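Local atomic coordinates of taurocyamine kinase (PDB entry 4WOD), a protein that catalyses the reversible transfer of phosphate between ATP and the guanidino compound taurocyamine, in a chain built from two phosphagen-kinase repeats in tandem. Residues Lys39-Gly44 and Asp66-Glu71; Pro460-Leu465 and Leu693-Ala698; Pro368-Ala373 and Glu393-Tyr398; Thr503-Leu508 and Val566-Phe571. The protein carries 4 engineered substitutions. All blocks are in the same frame, centred on the assembly; numbering follows the deposited sequence.

Contact 1: Lys39-Gly44 and Asp66-Glu71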
# COMPACT_ATOMS: atom_id res chain seq x y z
N LYS A 39 35.40 -6.98 -18.59
CA LYS A 39 35.45 -5.52 -18.69
C LYS A 39 34.58 -5.01 -19.85
O LYS A 39 34.54 -5.62 -20.92
CB LYS A 39 36.89 -5.01 -18.89
CG LYS A 39 37.96 -5.71 -18.07
CD LYS A 39 37.78 -5.45 -16.62
CE LYS A 39 39.06 -5.75 -15.83
NZ LYS A 39 39.50 -7.17 -15.93
N THR A 40 33.92 -3.87 -19.66
CA THR A 40 33.20 -3.24 -20.78
C THR A 40 34.19 -2.70 -21.80
O THR A 40 35.40 -2.75 -21.59
CB THR A 40 32.32 -2.07 -20.32
OG1 THR A 40 33.15 -0.97 -19.95
CG2 THR A 40 31.45 -2.50 -19.12
N SER A 41 33.68 -2.14 -22.89
CA SER A 41 34.58 -1.56 -23.88
C SER A 41 35.24 -0.28 -23.36
O SER A 41 36.24 0.17 -23.92
CB SER A 41 33.82 -1.29 -25.17
OG SER A 41 32.66 -0.52 -24.89
N LEU A 42 34.70 0.31 -22.30
CA LEU A 42 35.31 1.48 -21.69
C LEU A 42 36.09 1.08 -20.45
O LEU A 42 36.57 1.94 -19.71
CB LEU A 42 34.25 2.54 -21.34
CG LEU A 42 33.58 3.18 -22.56
CD1 LEU A 42 32.52 4.18 -22.15
CD2 LEU A 42 34.62 3.85 -23.44
N GLY A 43 36.20 -0.23 -20.23
CA GLY A 43 37.06 -0.78 -19.19
C GLY A 43 36.42 -0.94 -17.83
O GLY A 43 37.11 -1.25 -16.85
N GLY A 44 35.12 -0.72 -17.75
CA GLY A 44 34.40 -0.83 -16.49
C GLY A 44 34.08 -2.26 -16.09
O GLY A 44 34.04 -3.15 -16.94
N ASP A 66 29.55 2.41 -17.13
CA ASP A 66 29.50 3.19 -18.37
C ASP A 66 28.33 2.65 -19.18
O ASP A 66 27.69 1.68 -18.77
CB ASP A 66 30.81 3.07 -19.17
CG ASP A 66 31.16 1.63 -19.50
OD1 ASP A 66 30.51 1.03 -20.38
OD2 ASP A 66 32.12 1.11 -18.89
N LEU A 67 28.08 3.24 -20.35
CA LEU A 67 26.87 2.93 -21.11
C LEU A 67 26.86 1.50 -21.67
O LEU A 67 25.80 0.97 -21.98
CB LEU A 67 26.70 3.94 -22.25
CG LEU A 67 27.81 3.99 -23.31
CD1 LEU A 67 27.48 3.10 -24.50
CD2 LEU A 67 28.04 5.42 -23.81
N ASN A 68 28.04 0.89 -21.77
CA ASN A 68 28.15 -0.46 -22.28
C ASN A 68 27.91 -1.52 -21.23
O ASN A 68 27.98 -2.73 -21.54
CB ASN A 68 29.52 -0.71 -22.88
CG ASN A 68 29.80 0.17 -24.06
OD1 ASN A 68 30.62 1.09 -23.98
ND2 ASN A 68 29.13 -0.10 -25.18
N ALA A 69 27.69 -1.09 -19.99
CA ALA A 69 27.48 -2.03 -18.90
C ALA A 69 26.24 -2.87 -19.17
O ALA A 69 26.20 -4.05 -18.85
CB ALA A 69 27.37 -1.33 -17.57
N TYR A 70 25.21 -2.24 -19.74
CA TYR A 70 23.95 -2.94 -19.93
C TYR A 70 24.12 -4.10 -20.90
O TYR A 70 23.56 -5.17 -20.68
CB TYR A 70 22.86 -1.96 -20.40
CG TYR A 70 22.54 -0.92 -19.35
CD1 TYR A 70 21.78 -1.25 -18.24
CD2 TYR A 70 23.01 0.39 -19.44
CE1 TYR A 70 21.48 -0.34 -17.27
CE2 TYR A 70 22.71 1.32 -18.47
CZ TYR A 70 21.94 0.96 -17.38
OH TYR A 70 21.63 1.87 -16.40
N GLU A 71 24.92 -3.91 -21.94
CA GLU A 71 25.22 -5.00 -22.86
C GLU A 71 26.23 -6.01 -22.29
O GLU A 71 26.01 -7.22 -22.38
CB GLU A 71 25.74 -4.44 -24.18
CG GLU A 71 26.15 -5.50 -25.20
CD GLU A 71 25.04 -6.51 -25.50
OE1 GLU A 71 25.38 -7.67 -25.79
OE2 GLU A 71 23.84 -6.14 -25.46
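An ST turn that starts at Thr40 meets the capped start of helix 69-72 where Thr40 bonds to Asp66, joining the loop before helix 46-55 to the start of helix 69-72 in the small N-terminal domain of the first repeat. Thr40 OG1 donates a hydrogen bond to Asp66 OD2 at 2.6 Å. It arrives on the syn side of that oxygen and 15° out of the carboxylate plane, the two side chains approaching from opposite directions. Because the Thr40 hydroxyl stands between the backbone N and the carbonyl carbon (chi1 71°), it faces back over its own turn and also accepts there: Leu42 N lies 3.1 Å from Thr40 OG1, which makes the ST turn, and Gly44 N is 3.0 Å from the same oxygen. One buried hydroxyl is thus gripped by three bonds, two accepted and one given.

The other carboxylate oxygen serves the helix. Asp66 OD1 takes Asn68 N at 2.8 Å through its anti lone pair, a capping bond across the type I turn Asp66-Ala69 that leads into the helix. Each oxygen is bound to a different segment, which probably limits rotation of the carboxylate. Carbon contacts flank this polar core. Leu42 crosses the Asp66 side chain obliquely and lays CD1 3.6 Å from Asp66 CB, while Thr40 CG2 rests 4.0 Å from Ala69 CA. Nearer solvent, Ser41 OG comes within 2.8 Å of Asn68 OD1, but at an angle too poor for a hydrogen bond. Beyond the contact, Ala69 packs on Phe77 of helix 74-84, and Tyr70 OH bonds to Thr266 O.

Contact 2: Pro460-Leu465 and Leu693-Ala698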
# COMPACT_ATOMS: atom_id res chain seq x y z
N PRO A 460 -29.47 -12.11 24.86
CA PRO A 460 -28.34 -13.03 24.98
C PRO A 460 -28.74 -14.29 25.74
O PRO A 460 -29.16 -14.21 26.89
CB PRO A 460 -27.29 -12.21 25.75
CG PRO A 460 -27.89 -10.81 25.92
CD PRO A 460 -29.04 -10.71 24.97
N THR A 461 -28.66 -15.44 25.07
CA THR A 461 -29.05 -16.71 25.68
C THR A 461 -27.83 -17.63 25.66
O THR A 461 -27.65 -18.40 24.73
CB THR A 461 -30.23 -17.36 24.94
OG1 THR A 461 -31.32 -16.43 24.85
CG2 THR A 461 -30.71 -18.62 25.65
N PHE A 462 -27.00 -17.50 26.70
CA PHE A 462 -25.74 -18.24 26.81
C PHE A 462 -25.96 -19.65 27.34
O PHE A 462 -25.19 -20.56 27.04
CB PHE A 462 -24.77 -17.49 27.73
CG PHE A 462 -24.39 -16.11 27.24
CD1 PHE A 462 -24.01 -15.90 25.92
CD2 PHE A 462 -24.40 -15.03 28.11
CE1 PHE A 462 -23.65 -14.63 25.47
CE2 PHE A 462 -24.03 -13.76 27.67
CZ PHE A 462 -23.66 -13.56 26.36
N GLY A 463 -27.01 -19.81 28.15
CA GLY A 463 -27.35 -21.11 28.71
C GLY A 463 -26.83 -21.27 30.13
O GLY A 463 -26.16 -20.39 30.66
N ASP A 464 -27.15 -22.40 30.74
CA ASP A 464 -26.63 -22.75 32.07
C ASP A 464 -25.23 -23.31 31.92
O ASP A 464 -25.04 -24.42 31.43
CB ASP A 464 -27.55 -23.79 32.74
CG ASP A 464 -27.15 -24.09 34.18
OD1 ASP A 464 -25.95 -24.04 34.52
OD2 ASP A 464 -28.06 -24.41 34.98
N LEU A 465 -24.24 -22.53 32.36
CA LEU A 465 -22.85 -22.87 32.09
C LEU A 465 -22.37 -24.09 32.86
O LEU A 465 -21.26 -24.57 32.65
CB LEU A 465 -21.94 -21.68 32.39
CG LEU A 465 -22.11 -20.41 31.56
CD1 LEU A 465 -20.95 -19.53 31.81
CD2 LEU A 465 -22.23 -20.73 30.07
N LEU A 693 -30.38 -17.27 15.70
CA LEU A 693 -30.24 -18.39 16.62
C LEU A 693 -29.58 -17.89 17.91
O LEU A 693 -29.03 -16.79 17.94
CB LEU A 693 -29.43 -19.52 15.96
CG LEU A 693 -27.89 -19.44 15.93
CD1 LEU A 693 -27.32 -20.71 15.30
CD2 LEU A 693 -27.36 -18.21 15.19
N THR A 694 -29.64 -18.68 18.98
CA THR A 694 -28.99 -18.24 20.21
C THR A 694 -27.52 -18.66 20.23
O THR A 694 -27.08 -19.44 19.38
CB THR A 694 -29.70 -18.79 21.47
OG1 THR A 694 -29.56 -20.21 21.49
CG2 THR A 694 -31.18 -18.39 21.49
N GLU A 695 -26.78 -18.14 21.20
CA GLU A 695 -25.37 -18.48 21.36
C GLU A 695 -25.23 -19.97 21.64
O GLU A 695 -24.42 -20.68 21.03
CB GLU A 695 -24.74 -17.65 22.49
CG GLU A 695 -24.50 -16.16 22.17
CD GLU A 695 -25.74 -15.27 22.29
OE1 GLU A 695 -26.81 -15.77 22.65
OE2 GLU A 695 -25.63 -14.05 22.02
N LEU A 696 -26.07 -20.45 22.55
CA LEU A 696 -26.12 -21.87 22.87
C LEU A 696 -26.37 -22.74 21.63
O LEU A 696 -25.68 -23.73 21.40
CB LEU A 696 -27.20 -22.12 23.93
CG LEU A 696 -27.14 -23.44 24.69
CD1 LEU A 696 -25.79 -23.60 25.37
CD2 LEU A 696 -28.27 -23.48 25.70
N GLN A 697 -27.34 -22.34 20.81
CA GLN A 697 -27.62 -23.10 19.60
C GLN A 697 -26.43 -23.03 18.64
O GLN A 697 -26.08 -24.03 18.01
CB GLN A 697 -28.90 -22.60 18.92
CG GLN A 697 -30.15 -22.83 19.76
CD GLN A 697 -31.38 -22.10 19.26
OE1 GLN A 697 -31.31 -20.98 18.73
NE2 GLN A 697 -32.54 -22.73 19.41
N ALA A 698 -25.81 -21.85 18.52
CA ALA A 698 -24.65 -21.69 17.65
C ALA A 698 -23.56 -22.70 18.01
O ALA A 698 -23.03 -23.39 17.15
CB ALA A 698 -24.10 -20.26 17.72
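Thr461 and its neighbours in the loop before strand 480-489 lie against the N-terminal turn of helix 695-715, the long helix that ends the second catalytic domain, which begins with a capping box. In that box Thr694 OG1 accepts from Gln697 N, and Thr694 N donates in turn to Gln697 OE1 at 2.9 Å.

Two hydrogen bonds join the segments, both at Thr461. Its N donates to Glu695 OE1 at 3.1 Å, reaching that oxygen from above the carboxylate, 39° out of the plane. Its carbonyl takes a weak bond from the helix, Leu696 N to Thr461 O at 3.4 Å. The backbone of Thr461 thus engages both a side chain and a backbone N-H of the first helical turn. Thr461 OG1 turns to Ala459 O instead, and Phe462 O is hydrogen-bonded to Tyr603 OH.

The remaining contacts are van der Waals. Thr694 CG2 touches Thr461 CB at 3.7 Å. Glu695 bends at chi2 (80°), which lays its aliphatic part beside the edge of the Phe462 ring, while the ring and carboxylate planes stand 66° apart. Helix 599-614 also packs here, with Ile607 and Asn611 against Phe462 and Tyr603 against Glu695. Leu696 divides its branches between loop residues: CD2 lies 3.9 Å from Gly463 CA, and CD1 lies 3.5 Å from Phe462 O.

Contact 3: Pro368-Ala373 and Glu393-Tyr398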
# COMPACT_ATOMS: atom_id res chain seq x y z
N PRO A 368 -17.13 10.61 -3.13
CA PRO A 368 -18.58 10.62 -3.38
C PRO A 368 -19.15 9.21 -3.62
O PRO A 368 -18.50 8.38 -4.28
CB PRO A 368 -18.70 11.48 -4.64
CG PRO A 368 -17.58 12.47 -4.50
CD PRO A 368 -16.43 11.62 -3.93
N LEU A 369 -20.32 8.96 -3.06
CA LEU A 369 -21.01 7.69 -3.24
C LEU A 369 -21.09 7.26 -4.71
O LEU A 369 -20.84 6.10 -5.03
CB LEU A 369 -22.41 7.77 -2.65
CG LEU A 369 -23.30 6.55 -2.84
CD1 LEU A 369 -22.61 5.26 -2.30
CD2 LEU A 369 -24.64 6.79 -2.16
N THR A 370 -21.44 8.18 -5.60
CA THR A 370 -21.59 7.79 -7.01
C THR A 370 -20.26 7.43 -7.67
O THR A 370 -20.23 6.65 -8.63
CB THR A 370 -22.26 8.88 -7.85
OG1 THR A 370 -21.52 10.09 -7.71
CG2 THR A 370 -23.69 9.09 -7.37
N TYR A 371 -19.16 7.99 -7.15
CA TYR A 371 -17.82 7.62 -7.64
C TYR A 371 -17.48 6.20 -7.22
O TYR A 371 -17.00 5.39 -8.03
CB TYR A 371 -16.76 8.59 -7.10
CG TYR A 371 -15.33 8.23 -7.49
CD1 TYR A 371 -14.81 8.60 -8.73
CD2 TYR A 371 -14.49 7.53 -6.62
CE1 TYR A 371 -13.51 8.28 -9.09
CE2 TYR A 371 -13.19 7.21 -6.97
CZ TYR A 371 -12.70 7.58 -8.21
OH TYR A 371 -11.39 7.28 -8.59
N LEU A 372 -17.72 5.89 -5.95
CA LEU A 372 -17.46 4.55 -5.44
C LEU A 372 -18.38 3.52 -6.07
O LEU A 372 -17.99 2.38 -6.26
CB LEU A 372 -17.60 4.51 -3.91
CG LEU A 372 -16.51 5.30 -3.18
CD1 LEU A 372 -16.76 5.32 -1.65
CD2 LEU A 372 -15.13 4.76 -3.51
N ALA A 373 -19.61 3.92 -6.38
CA ALA A 373 -20.55 3.01 -7.02
C ALA A 373 -20.04 2.59 -8.41
O ALA A 373 -20.30 1.47 -8.86
CB ALA A 373 -21.93 3.64 -7.12
N GLU A 393 -32.29 3.72 -6.70
CA GLU A 393 -33.19 4.38 -5.77
C GLU A 393 -32.55 4.50 -4.37
O GLU A 393 -32.80 5.46 -3.63
CB GLU A 393 -34.53 3.62 -5.69
CG GLU A 393 -35.17 3.19 -7.06
CD GLU A 393 -34.39 2.11 -7.86
OE1 GLU A 393 -33.91 1.12 -7.27
OE2 GLU A 393 -34.27 2.24 -9.11
N ILE A 394 -31.69 3.55 -4.02
CA ILE A 394 -30.95 3.59 -2.77
C ILE A 394 -29.87 4.68 -2.85
O ILE A 394 -29.72 5.48 -1.94
CB ILE A 394 -30.31 2.23 -2.46
CG1 ILE A 394 -31.35 1.27 -1.85
CG2 ILE A 394 -29.07 2.39 -1.55
CD1 ILE A 394 -31.90 1.71 -0.52
N ILE A 395 -29.14 4.72 -3.97
CA ILE A 395 -28.17 5.79 -4.18
C ILE A 395 -28.83 7.17 -4.09
O ILE A 395 -28.34 8.06 -3.41
CB ILE A 395 -27.45 5.63 -5.54
CG1 ILE A 395 -26.54 4.39 -5.51
CG2 ILE A 395 -26.62 6.88 -5.86
CD1 ILE A 395 -25.90 4.05 -6.87
N LYS A 396 -29.97 7.32 -4.76
CA LYS A 396 -30.69 8.59 -4.77
C LYS A 396 -31.16 8.99 -3.37
O LYS A 396 -31.06 10.15 -2.99
CB LYS A 396 -31.89 8.50 -5.71
CG LYS A 396 -32.93 9.60 -5.52
CD LYS A 396 -34.11 9.40 -6.48
CE LYS A 396 -35.20 10.42 -6.24
NZ LYS A 396 -34.63 11.78 -6.05
N LYS A 397 -31.67 8.02 -2.63
CA LYS A 397 -32.18 8.28 -1.28
C LYS A 397 -31.07 8.70 -0.31
O LYS A 397 -31.26 9.61 0.48
CB LYS A 397 -32.89 7.03 -0.74
CG LYS A 397 -33.61 7.20 0.57
CD LYS A 397 -34.26 5.87 0.97
CE LYS A 397 -34.65 5.85 2.43
NZ LYS A 397 -35.87 6.65 2.72
N TYR A 398 -29.92 8.02 -0.37
CA TYR A 398 -28.90 8.11 0.69
C TYR A 398 -27.65 8.92 0.35
O TYR A 398 -26.82 9.18 1.22
CB TYR A 398 -28.47 6.69 1.09
CG TYR A 398 -29.48 5.97 1.94
CD1 TYR A 398 -30.20 6.65 2.92
CD2 TYR A 398 -29.72 4.61 1.77
CE1 TYR A 398 -31.12 5.99 3.72
CE2 TYR A 398 -30.63 3.94 2.57
CZ TYR A 398 -31.34 4.64 3.53
OH TYR A 398 -32.27 3.99 4.32
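Leu369 opens the first helix of the second phosphagen-kinase N-terminal domain and packs on Ile395 of helix 392-398 in an almost antiparallel helix pair. The axes of the short segments make an angle of 156° and come no closer than 11.2 Å, a wide spacing bridged by a few side chains.

With CG opposite the backbone N (chi1 176°), Leu369 reaches toward the partner helix, and its CD2 ends over the backbone there, 4.1 Å from Ile395 O and 4.2 Å from Ile395 CG2. The same side chain also meets Leu409 and Ile413 of helix 409-418, which places it at the junction of three helices. Thr370, on the solvent side, contributes its methyl: Thr370 CG2 lies 4.0 Å from Ile395 CG2. One turn beyond Leu369, Ala373 points its methyl at the other branch of the isoleucine and also touches Leu390.

Ile395 thus spans the interface, its CG2 branch serving Leu369 and Thr370. Its CG1 runs on nearly straight (chi2 173°), carrying CD1 to 4.0 Å from Ala373 CB.

Contact 4: Thr503-Leu508 and Val566-Phe571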
# COMPACT_ATOMS: atom_id res chain seq x y z
N THR A 503 -8.35 10.24 18.43
CA THR A 503 -8.77 10.49 19.81
C THR A 503 -9.83 9.47 20.26
O THR A 503 -9.81 9.02 21.41
CB THR A 503 -9.28 11.94 19.98
OG1 THR A 503 -8.19 12.84 19.77
CG2 THR A 503 -9.84 12.16 21.38
N ASP A 504 -10.75 9.13 19.35
CA ASP A 504 -11.74 8.06 19.59
C ASP A 504 -11.03 6.77 19.97
O ASP A 504 -11.41 6.13 20.95
CB ASP A 504 -12.61 7.80 18.35
CG ASP A 504 -13.53 8.96 18.00
OD1 ASP A 504 -13.78 9.80 18.89
OD2 ASP A 504 -14.01 9.01 16.82
N ARG A 505 -10.02 6.39 19.20
CA ARG A 505 -9.29 5.14 19.43
C ARG A 505 -8.60 5.13 20.78
O ARG A 505 -8.64 4.12 21.49
CB ARG A 505 -8.25 4.90 18.35
CG ARG A 505 -8.80 4.71 16.95
CD ARG A 505 -7.77 4.04 16.05
NE ARG A 505 -8.10 4.25 14.64
CZ ARG A 505 -8.78 3.40 13.89
NH1 ARG A 505 -9.19 2.24 14.38
NH2 ARG A 505 -9.03 3.70 12.63
N ILE A 506 -7.98 6.27 21.12
CA ILE A 506 -7.28 6.42 22.39
C ILE A 506 -8.25 6.28 23.55
O ILE A 506 -7.95 5.62 24.56
CB ILE A 506 -6.55 7.79 22.48
CG1 ILE A 506 -5.46 7.88 21.42
CG2 ILE A 506 -5.97 8.01 23.86
CD1 ILE A 506 -4.85 9.27 21.28
N LYS A 507 -9.41 6.92 23.43
CA LYS A 507 -10.39 6.81 24.50
C LYS A 507 -10.96 5.39 24.57
O LYS A 507 -11.11 4.84 25.67
CB LYS A 507 -11.52 7.84 24.33
CG LYS A 507 -12.59 7.69 25.42
CD LYS A 507 -13.27 9.01 25.79
CE LYS A 507 -14.09 8.85 27.07
NZ LYS A 507 -14.73 10.14 27.49
N LEU A 508 -11.23 4.78 23.41
CA LEU A 508 -11.75 3.41 23.35
C LEU A 508 -10.79 2.46 24.07
O LEU A 508 -11.21 1.58 24.83
CB LEU A 508 -11.93 2.94 21.91
CG LEU A 508 -12.45 1.49 21.82
CD1 LEU A 508 -13.88 1.41 22.36
CD2 LEU A 508 -12.38 0.94 20.41
N VAL A 566 -2.30 3.36 16.74
CA VAL A 566 -2.84 3.93 17.97
C VAL A 566 -4.14 3.24 18.41
O VAL A 566 -5.03 2.99 17.60
CB VAL A 566 -3.08 5.45 17.80
CG1 VAL A 566 -3.66 6.06 19.06
CG2 VAL A 566 -1.77 6.13 17.46
N GLY A 567 -4.23 2.95 19.70
CA GLY A 567 -5.41 2.33 20.28
C GLY A 567 -5.62 0.86 19.98
O GLY A 567 -6.66 0.30 20.35
N ARG A 568 -4.66 0.22 19.30
CA ARG A 568 -4.72 -1.21 19.01
C ARG A 568 -3.87 -2.02 19.98
O ARG A 568 -2.84 -1.54 20.45
CB ARG A 568 -4.24 -1.53 17.58
CG ARG A 568 -5.22 -1.20 16.45
CD ARG A 568 -5.26 0.29 16.17
NE ARG A 568 -5.82 0.57 14.85
CZ ARG A 568 -5.59 1.68 14.16
NH1 ARG A 568 -4.78 2.62 14.66
NH2 ARG A 568 -6.15 1.84 12.97
N GLY A 569 -4.27 -3.26 20.24
CA GLY A 569 -3.48 -4.11 21.11
C GLY A 569 -4.05 -5.51 21.25
O GLY A 569 -5.14 -5.80 20.76
N ILE A 570 -3.29 -6.37 21.91
CA ILE A 570 -3.68 -7.74 22.17
C ILE A 570 -3.58 -8.00 23.67
O ILE A 570 -2.57 -7.68 24.28
CB ILE A 570 -2.79 -8.75 21.40
CG1 ILE A 570 -2.86 -8.49 19.89
CG2 ILE A 570 -3.21 -10.20 21.72
CD1 ILE A 570 -1.90 -9.33 19.08
N PHE A 571 -4.63 -8.60 24.22
CA PHE A 571 -4.66 -9.07 25.61
C PHE A 571 -4.73 -10.59 25.62
O PHE A 571 -5.40 -11.19 24.80
CB PHE A 571 -5.88 -8.48 26.35
CG PHE A 571 -6.12 -9.06 27.73
CD1 PHE A 571 -5.52 -8.49 28.84
CD2 PHE A 571 -6.97 -10.14 27.91
CE1 PHE A 571 -5.73 -9.02 30.12
CE2 PHE A 571 -7.20 -10.68 29.19
CZ PHE A 571 -6.58 -10.11 30.29
O HOH W 1 -9.08 1.64 20.10
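Arg505 keeps its chain extended from CG to NE, whereas Arg568 bends at chi2 (76°), and these shapes bring the two guanidinium groups face to face. The stack joins helix 502-517 to the turn that enters strand 569-573 of the antiparallel sheet in the second catalytic domain. The planes are only 10° apart and their centres 3.6 Å; Arg568 NH2 sits over the middle of the Arg505 group, 3.2 Å from Arg505 CZ. The like charges would probably repel, but several carbonyl oxygens that accept from the two groups probably offset much of this. Arg568 NH2 bonds to Arg562 O and Gly560 O, and Arg505 NH2 to Pro497 O.

The carbonyl of Val566 meets both arginines. Arg568 NH1 donates to Val566 O at 3.0 Å, with the oxygen 33° out of the guanidinium plane, and Arg505 CD approaches Val566 O to 3.3 Å. Arg568 is thereby tied back onto its own turn while it stacks on the helix residue.

The apolar packing is also tight: Ile506 CG1 and Val566 CG1 are 3.5 Å apart, less than usual carbon contact. The helix comes very near the backbone at Gly567, where the absence of a side chain allows the close approach. There a water donates to both carbonyls, at 2.9 Å to Arg505 O and 2.8 Å to Gly567 O.

How the contacts relate
From the N terminus, contact 1 comes first, closing a short, partly helical loop within the N-terminal domain of the first repeat. The other three contacts belong to the second half of the chain. Contact 3 closes another short loop, pairing two helices at the start of the second N-terminal domain. Contact 2 then opens, and its span of more than 200 residues brings the chain back to the start of the C-terminal helix; contact 4 falls within this span, tying helix 502-517 to the loop that enters strand 569-573 of the catalytic sheet. No two contacts cross. Contacts 2 and 4 are about 30 Å apart between centres, while contacts 1 and 2, on opposite sides of the chain's centre, are about 75 Å apart.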